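Local coordinates for protein putative LacI-family transcriptional regulator (Bacteroides fragilis, PDB 3GBV) that probably regulates transcription as a LacI-family DNA-binding regulator, sensing a small-molecule effector through its periplasmic-binding-protein-like domain, at residues E92-I104 against P108-S120. Numbering follows the deposited sequence.
Sequences ELGIPYIYIDSQI and PPLAFFGQNSHQS
Tyr99 and Phe112 are paired neighbours on strands 97-100 and 111-114, adjacent parallel strands in one of the two open sheets of a periplasmic-binding-protein fold. The short link between the strands holds no helix, and the chain re-enters the sheet in the same direction. Four backbone bonds join the segments: Leu110 N gives its hydrogen to Tyr97 O at 2.8 Å, Tyr99 N to Ala111 O, Phe113 N to Tyr99 O, and Asp101 N to Phe113 O. Tyr99 therefore uses both its N and its O on this neighbour, whereas the backbone of Ile98 bonds to Val73 and Phe75, and that of Ile100 to Phe75, on strand 72-75. Phe112 O instead accepts from Asn279 ND2, beyond the pair.

On the Tyr99 side of the sheet, CG of Phe112 lies anti to the backbone N (chi1 167°), which turns one face of the ring to Gln103. Gln103 CG sits over the ring centre, 3.4 Å from the centroid, a CH-pi contact, and its amide stacks on the ring with planes 20° apart. Asp101 O meets the ring edge 3.5 Å from CZ and also accepts from Gln153 NE2, while Gly114 N lies over the opposite face, offset toward the rim. Pro109 CG lies 3.4 Å from Tyr99 CD2, the two side chains crossing at about a right angle, and Tyr97 OH and Tyr99 OH both bond to Ala107 O in the link. A water donates to Pro108 O and also bonds to Tyr97 OH.

On the other side, which helix 254-270 covers, Ile98 CG2 touches the edge of the Phe113 ring, 3.8 Å from CD2. Past the strand, Asn116 is the N-cap of helix 117-131: its OD1 accepts from Gln119 N at 2.8 Å, with the donor 35° out of the carbonyl plane.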
loop_
_atom_site.group_PDB
_atom_site.type_symbol
_atom_site.label_atom_id
_atom_site.label_comp_id
_atom_site.label_asym_id
_atom_site.label_seq_id
_atom_site.Cartn_x
_atom_site.Cartn_y
_atom_site.Cartn_z
ATOM N N GLU A 92 21.836 -21.758 22.527
ATOM C CA GLU A 92 22.707 -22.254 23.576
ATOM C C GLU A 92 23.312 -21.117 24.397
ATOM O O GLU A 92 23.505 -21.250 25.603
ATOM C CB GLU A 92 23.814 -23.133 22.976
ATOM C CG GLU A 92 24.920 -23.464 23.968
ATOM C CD GLU A 92 25.668 -24.733 23.618
ATOM O OE1 GLU A 92 25.042 -25.817 23.676
ATOM O OE2 GLU A 92 26.876 -24.645 23.288
ATOM N N LEU A 93 23.603 -19.997 23.746
ATOM C CA LEU A 93 24.185 -18.852 24.439
ATOM C C LEU A 93 23.131 -17.921 25.025
ATOM O O LEU A 93 23.458 -16.950 25.708
ATOM C CB LEU A 93 25.081 -18.061 23.485
ATOM C CG LEU A 93 26.370 -18.751 23.048
ATOM C CD1 LEU A 93 27.049 -17.933 21.954
ATOM C CD2 LEU A 93 27.281 -18.913 24.256
ATOM N N GLY A 94 21.864 -18.217 24.758
ATOM C CA GLY A 94 20.797 -17.371 25.265
ATOM C C GLY A 94 20.737 -16.034 24.543
ATOM O O GLY A 94 20.283 -15.036 25.110
ATOM N N ILE A 95 21.194 -16.007 23.294
ATOM C CA ILE A 95 21.173 -14.778 22.501
ATOM C C ILE A 95 19.936 -14.778 21.608
ATOM O O ILE A 95 19.863 -15.523 20.629
ATOM C CB ILE A 95 22.445 -14.655 21.619
ATOM C CG1 ILE A 95 23.696 -14.678 22.503
ATOM C CG2 ILE A 95 22.408 -13.370 20.821
ATOM C CD1 ILE A 95 25.001 -14.670 21.743
ATOM N N PRO A 96 18.939 -13.948 21.941
ATOM C CA PRO A 96 17.712 -13.880 21.144
ATOM C C PRO A 96 17.981 -13.424 19.714
ATOM O O PRO A 96 18.814 -12.544 19.479
ATOM C CB PRO A 96 16.867 -12.867 21.906
ATOM C CG PRO A 96 17.917 -11.920 22.440
ATOM C CD PRO A 96 18.959 -12.885 22.963
ATOM N N TYR A 97 17.274 -14.021 18.760
ATOM C CA TYR A 97 17.442 -13.642 17.370
ATOM C C TYR A 97 16.125 -13.464 16.625
ATOM O O TYR A 97 15.116 -14.116 16.922
ATOM C CB TYR A 97 18.338 -14.648 16.646
ATOM C CG TYR A 97 17.799 -16.053 16.554
ATOM C CD1 TYR A 97 17.017 -16.449 15.470
ATOM C CD2 TYR A 97 18.144 -17.018 17.506
ATOM C CE1 TYR A 97 16.606 -17.771 15.330
ATOM C CE2 TYR A 97 17.732 -18.345 17.374
ATOM C CZ TYR A 97 16.972 -18.713 16.283
ATOM O OH TYR A 97 16.603 -20.030 16.129
ATOM N N ILE A 98 16.156 -12.563 15.651
ATOM C CA ILE A 98 14.993 -12.240 14.849
ATOM C C ILE A 98 15.184 -12.584 13.374
ATOM O O ILE A 98 16.220 -12.274 12.782
ATOM C CB ILE A 98 14.670 -10.729 14.954
ATOM C CG1 ILE A 98 14.278 -10.384 16.393
ATOM C CG2 ILE A 98 13.569 -10.352 13.962
ATOM C CD1 ILE A 98 14.082 -8.919 16.628
ATOM N N TYR A 99 14.184 -13.234 12.787
ATOM C CA TYR A 99 14.244 -13.553 11.372
ATOM C C TYR A 99 13.517 -12.472 10.589
ATOM O O TYR A 99 12.491 -11.944 11.020
ATOM C CB TYR A 99 13.564 -14.889 11.042
ATOM C CG TYR A 99 14.319 -16.146 11.435
ATOM C CD1 TYR A 99 15.717 -16.213 11.352
ATOM C CD2 TYR A 99 13.625 -17.285 11.839
ATOM C CE1 TYR A 99 16.399 -17.391 11.667
ATOM C CE2 TYR A 99 14.297 -18.466 12.151
ATOM C CZ TYR A 99 15.678 -18.515 12.065
ATOM O OH TYR A 99 16.334 -19.683 12.387
ATOM N N ILE A 100 14.072 -12.137 9.435
ATOM C CA ILE A 100 13.455 -11.173 8.557
ATOM C C ILE A 100 13.407 -11.830 7.190
ATOM O O ILE A 100 14.289 -12.625 6.836
ATOM C CB ILE A 100 14.256 -9.863 8.465
ATOM C CG1 ILE A 100 15.725 -10.169 8.183
ATOM C CG2 ILE A 100 14.091 -9.069 9.740
ATOM C CD1 ILE A 100 16.596 -8.926 8.045
ATOM N N ASP A 101 12.356 -11.512 6.443
ATOM C CA ASP A 101 12.146 -12.028 5.099
ATOM C C ASP A 101 11.711 -13.495 5.031
ATOM O O ASP A 101 10.603 -13.795 4.588
ATOM C CB ASP A 101 13.404 -11.828 4.264
ATOM C CG ASP A 101 13.147 -12.044 2.807
ATOM O OD1 ASP A 101 12.294 -11.310 2.260
ATOM O OD2 ASP A 101 13.779 -12.945 2.222
ATOM N N SER A 102 12.582 -14.405 5.463
ATOM C CA SER A 102 12.265 -15.831 5.446
ATOM C C SER A 102 12.238 -16.408 6.853
ATOM O O SER A 102 12.993 -15.972 7.724
ATOM C CB SER A 102 13.310 -16.613 4.635
ATOM O OG SER A 102 13.349 -16.217 3.277
ATOM N N GLN A 103 11.370 -17.395 7.068
ATOM C CA GLN A 103 11.278 -18.072 8.359
ATOM C C GLN A 103 12.022 -19.393 8.174
ATOM O O GLN A 103 12.241 -19.834 7.044
ATOM C CB GLN A 103 9.821 -18.390 8.733
ATOM C CG GLN A 103 8.833 -17.256 8.544
ATOM C CD GLN A 103 7.418 -17.634 8.958
ATOM O OE1 GLN A 103 7.145 -17.854 10.140
ATOM N NE2 GLN A 103 6.508 -17.715 7.982
ATOM N N ILE A 104 12.423 -20.002 9.285
ATOM C CA ILE A 104 13.101 -21.296 9.281
ATOM C C ILE A 104 12.322 -22.080 10.334
ATOM O O ILE A 104 12.662 -22.083 11.516
ATOM C CB ILE A 104 14.605 -21.180 9.683
ATOM C CG1 ILE A 104 15.377 -20.404 8.606
ATOM C CG2 ILE A 104 15.209 -22.573 9.861
ATOM C CD1 ILE A 104 16.870 -20.289 8.856
ATOM N N PRO A 108 12.460 -21.857 15.285
ATOM C CA PRO A 108 11.728 -20.636 15.630
ATOM C C PRO A 108 12.568 -19.564 16.320
ATOM O O PRO A 108 13.363 -19.854 17.223
ATOM C CB PRO A 108 10.584 -21.144 16.509
ATOM C CG PRO A 108 11.132 -22.388 17.111
ATOM C CD PRO A 108 11.854 -23.027 15.948
ATOM N N PRO A 109 12.410 -18.302 15.881
ATOM C CA PRO A 109 13.130 -17.152 16.429
ATOM C C PRO A 109 12.301 -16.490 17.517
ATOM O O PRO A 109 11.251 -17.003 17.913
ATOM C CB PRO A 109 13.249 -16.247 15.226
ATOM C CG PRO A 109 11.863 -16.396 14.632
ATOM C CD PRO A 109 11.645 -17.903 14.683
ATOM N N LEU A 110 12.778 -15.340 17.985
ATOM C CA LEU A 110 12.069 -14.576 18.994
ATOM C C LEU A 110 10.931 -13.883 18.267
ATOM O O LEU A 110 9.822 -13.777 18.791
ATOM C CB LEU A 110 12.983 -13.521 19.614
ATOM C CG LEU A 110 12.276 -12.385 20.368
ATOM C CD1 LEU A 110 11.640 -12.908 21.654
ATOM C CD2 LEU A 110 13.286 -11.299 20.682
ATOM N N ALA A 111 11.225 -13.425 17.048
ATOM C CA ALA A 111 10.252 -12.721 16.216
ATOM C C ALA A 111 10.614 -12.775 14.726
ATOM O O ALA A 111 11.784 -12.936 14.360
ATOM C CB ALA A 111 10.137 -11.277 16.670
ATOM N N PHE A 112 9.598 -12.631 13.879
ATOM C CA PHE A 112 9.763 -12.668 12.431
ATOM C C PHE A 112 9.055 -11.493 11.788
ATOM O O PHE A 112 7.943 -11.135 12.177
ATOM C CB PHE A 112 9.182 -13.962 11.848
ATOM C CG PHE A 112 9.037 -13.948 10.340
ATOM C CD1 PHE A 112 10.151 -14.056 9.515
ATOM C CD2 PHE A 112 7.781 -13.817 9.750
ATOM C CE1 PHE A 112 10.017 -14.035 8.122
ATOM C CE2 PHE A 112 7.634 -13.796 8.360
ATOM C CZ PHE A 112 8.754 -13.903 7.547
ATOM N N PHE A 113 9.717 -10.905 10.799
ATOM C CA PHE A 113 9.184 -9.773 10.057
ATOM C C PHE A 113 9.373 -10.101 8.591
ATOM O O PHE A 113 10.506 -10.281 8.119
ATOM C CB PHE A 113 9.936 -8.482 10.398
ATOM C CG PHE A 113 9.671 -7.974 11.783
ATOM C CD1 PHE A 113 8.556 -7.193 12.045
ATOM C CD2 PHE A 113 10.520 -8.305 12.837
ATOM C CE1 PHE A 113 8.283 -6.753 13.334
ATOM C CE2 PHE A 113 10.254 -7.871 14.129
ATOM C CZ PHE A 113 9.134 -7.094 14.377
ATOM N N GLY A 114 8.253 -10.188 7.884
ATOM C CA GLY A 114 8.274 -10.500 6.471
ATOM C C GLY A 114 6.861 -10.787 6.002
ATOM O O GLY A 114 5.911 -10.755 6.792
ATOM N N GLN A 115 6.703 -11.066 4.718
ATOM C CA GLN A 115 5.382 -11.351 4.206
ATOM C C GLN A 115 4.983 -12.782 4.477
ATOM O O GLN A 115 5.818 -13.644 4.760
ATOM C CB GLN A 115 5.306 -11.140 2.691
ATOM C CG GLN A 115 5.527 -9.730 2.203
ATOM C CD GLN A 115 5.184 -9.584 0.736
ATOM O OE1 GLN A 115 5.472 -10.468 -0.074
ATOM N NE2 GLN A 115 4.577 -8.463 0.383
ATOM N N ASN A 116 3.682 -13.012 4.422
ATOM C CA ASN A 116 3.155 -14.343 4.549
ATOM C C ASN A 116 3.379 -14.792 3.090
ATOM O O ASN A 116 2.576 -14.482 2.194
ATOM C CB ASN A 116 1.667 -14.295 4.871
ATOM C CG ASN A 116 1.026 -15.660 4.790
ATOM O OD1 ASN A 116 1.164 -16.362 3.788
ATOM N ND2 ASN A 116 0.322 -16.045 5.847
ATOM N N SER A 117 4.499 -15.476 2.867
ATOM C CA SER A 117 4.901 -15.926 1.543
ATOM C C SER A 117 3.817 -16.655 0.753
ATOM O O SER A 117 3.645 -16.413 -0.446
ATOM C CB SER A 117 6.143 -16.807 1.658
ATOM O OG SER A 117 5.905 -17.901 2.529
ATOM N N HIS A 118 3.082 -17.533 1.426
ATOM C CA HIS A 118 2.025 -18.284 0.769
ATOM C C HIS A 118 0.957 -17.348 0.210
ATOM O O HIS A 118 0.595 -17.442 -0.961
ATOM C CB HIS A 118 1.394 -19.282 1.749
ATOM C CG HIS A 118 0.469 -20.263 1.095
ATOM N ND1 HIS A 118 -0.892 -20.273 1.324
ATOM C CD2 HIS A 118 0.705 -21.253 0.200
ATOM C CE1 HIS A 118 -1.453 -21.224 0.599
ATOM N NE2 HIS A 118 -0.506 -21.834 -0.093
ATOM N N GLN A 119 0.471 -16.439 1.052
ATOM C CA GLN A 119 -0.561 -15.477 0.662
ATOM C C GLN A 119 -0.046 -14.475 -0.364
ATOM O O GLN A 119 -0.798 -14.031 -1.226
ATOM C CB GLN A 119 -1.068 -14.719 1.888
ATOM C CG GLN A 119 -2.267 -13.826 1.630
ATOM C CD GLN A 119 -3.498 -14.617 1.230
ATOM O OE1 GLN A 119 -3.723 -15.722 1.734
ATOM N NE2 GLN A 119 -4.310 -14.053 0.334
ATOM N N SER A 120 1.230 -14.116 -0.260
ATOM C CA SER A 120 1.825 -13.159 -1.180
ATOM C C SER A 120 1.827 -13.725 -2.594
ATOM O O SER A 120 1.582 -13.005 -3.562
ATOM C CB SER A 120 3.253 -12.823 -0.750
ATOM O OG SER A 120 3.868 -11.931 -1.667
HETATM O O HOH W 1 14.924 -22.188 17.763
#